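Kiaa0380 (Homo sapiens, PDB 1HTJ) probably couples heterotrimeric G protein signalling to Rho GTPases, acting as a guanine nucleotide exchange factor that carries an RGS-like domain. Local coordinates at residues Y151-L156 against V169-Q173. The protein carries 3 engineered substitutions. Sequence-based numbering, arbitrary orientation.
Sequences YGENDL and VAEKQ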
# COMPACT_ATOMS: atom_id res chain seq x y z
N TYR A 151 -5.49 -2.10 16.03
CA TYR A 151 -5.18 -1.53 14.73
C TYR A 151 -6.23 -0.63 14.12
O TYR A 151 -6.23 -0.45 12.90
CB TYR A 151 -4.87 -2.66 13.78
CG TYR A 151 -3.82 -3.59 14.32
CD1 TYR A 151 -4.17 -4.78 14.96
CD2 TYR A 151 -2.47 -3.26 14.22
CE1 TYR A 151 -3.20 -5.63 15.47
CE2 TYR A 151 -1.50 -4.09 14.73
CZ TYR A 151 -1.86 -5.27 15.35
OH TYR A 151 -0.87 -6.08 15.86
N GLY A 152 -7.12 -0.09 14.95
CA GLY A 152 -8.16 0.81 14.48
C GLY A 152 -9.52 0.22 14.15
O GLY A 152 -10.41 0.93 13.68
N GLU A 153 -9.72 -1.07 14.40
CA GLU A 153 -11.00 -1.67 14.06
C GLU A 153 -12.21 -1.10 14.77
O GLU A 153 -13.33 -1.29 14.33
CB GLU A 153 -10.96 -3.19 14.21
CG GLU A 153 -10.07 -3.83 13.16
CD GLU A 153 -10.58 -5.16 12.68
OE1 GLU A 153 -11.80 -5.39 12.77
OE2 GLU A 153 -9.78 -5.98 12.19
N ASN A 154 -11.99 -0.37 15.86
CA ASN A 154 -13.12 0.23 16.54
C ASN A 154 -13.76 1.25 15.62
O ASN A 154 -14.98 1.29 15.48
CB ASN A 154 -12.67 0.92 17.83
CG ASN A 154 -12.67 -0.03 19.00
OD1 ASN A 154 -12.86 -1.24 18.84
ND2 ASN A 154 -12.48 0.51 20.20
N ASP A 155 -12.93 2.07 14.98
CA ASP A 155 -13.42 3.10 14.09
C ASP A 155 -14.24 2.53 12.96
O ASP A 155 -15.05 3.24 12.38
CB ASP A 155 -12.24 3.90 13.52
CG ASP A 155 -11.29 4.36 14.60
OD1 ASP A 155 -11.78 4.74 15.68
OD2 ASP A 155 -10.05 4.36 14.36
N LEU A 156 -14.05 1.26 12.64
CA LEU A 156 -14.80 0.62 11.56
C LEU A 156 -16.27 0.52 11.94
O LEU A 156 -17.14 0.46 11.07
CB LEU A 156 -14.26 -0.78 11.27
CG LEU A 156 -12.89 -0.91 10.60
CD1 LEU A 156 -12.71 -2.33 10.11
CD2 LEU A 156 -12.78 0.04 9.42
N VAL A 169 -13.16 7.97 8.81
CA VAL A 169 -12.57 6.82 9.48
C VAL A 169 -11.20 6.53 8.86
O VAL A 169 -10.24 6.27 9.58
CB VAL A 169 -13.45 5.56 9.35
CG1 VAL A 169 -12.72 4.35 9.94
CG2 VAL A 169 -14.78 5.78 10.08
N ALA A 170 -11.13 6.60 7.54
CA ALA A 170 -9.88 6.33 6.83
C ALA A 170 -8.82 7.33 7.26
O ALA A 170 -7.66 6.99 7.46
CB ALA A 170 -10.09 6.42 5.34
N GLU A 171 -9.25 8.58 7.39
CA GLU A 171 -8.36 9.66 7.78
C GLU A 171 -7.74 9.37 9.15
O GLU A 171 -6.54 9.59 9.35
CB GLU A 171 -9.16 10.96 7.84
CG GLU A 171 -8.38 12.20 7.44
CD GLU A 171 -9.13 13.47 7.79
OE1 GLU A 171 -10.33 13.57 7.40
OE2 GLU A 171 -8.53 14.35 8.44
N LYS A 172 -8.55 8.89 10.08
CA LYS A 172 -8.09 8.58 11.43
C LYS A 172 -7.00 7.52 11.39
O LYS A 172 -6.07 7.52 12.21
CB LYS A 172 -9.27 8.09 12.29
CG LYS A 172 -8.89 7.80 13.73
CD LYS A 172 -10.12 7.43 14.57
CE LYS A 172 -9.71 7.10 16.02
NZ LYS A 172 -10.83 6.59 16.89
N GLN A 173 -7.11 6.60 10.43
CA GLN A 173 -6.13 5.55 10.26
C GLN A 173 -4.85 6.14 9.70
O GLN A 173 -3.74 5.80 10.13
CB GLN A 173 -6.64 4.49 9.28
CG GLN A 173 -8.01 3.91 9.62
CD GLN A 173 -8.15 3.57 11.10
OE1 GLN A 173 -7.31 2.87 11.67
NE2 GLN A 173 -9.21 4.07 11.72
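In the all-helical RGS-like domain, the loop between helices 118-144 and 163-182 folds back on the second of these helices, and Asp155 carries the contact by meeting Lys172 and Gln173. Its two carboxylate oxygens are shared out. OD1 forms a salt bridge with Lys172 NZ; the separation in the model is too short to be taken literally. OD2 accepts from Gln173 NE2 at 2.8 Å, through the anti lone pair, with an N-H...O angle of 150°. The extended Lys172 side chain crosses that of Asp155 at about a right angle. Gln173 is bent at chi2 (-45°), which turns its amide back over its own helix. NE2 therefore also donates to Val169 O, at 3.2 Å. That carbonyl receives Gln173 N from the opposite face. The amide oxygen, OE1, accepts from Arg49 of helix 41-54, so this one side chain links loop, helix 163-182 and helix 41-54. A leucine in place of Gln173 would probably leave Asp155 OD2 and Arg49 without their amide partner. Gly152 packs its CA 3.6 Å from Gln173 OE1, where a CB would clash. Beside the polar group, Val169 CG1 lies 3.6 Å from Asp155 CB and 4.3 Å from Leu156 CD2. Ala42 touches both Val169 and Leu156.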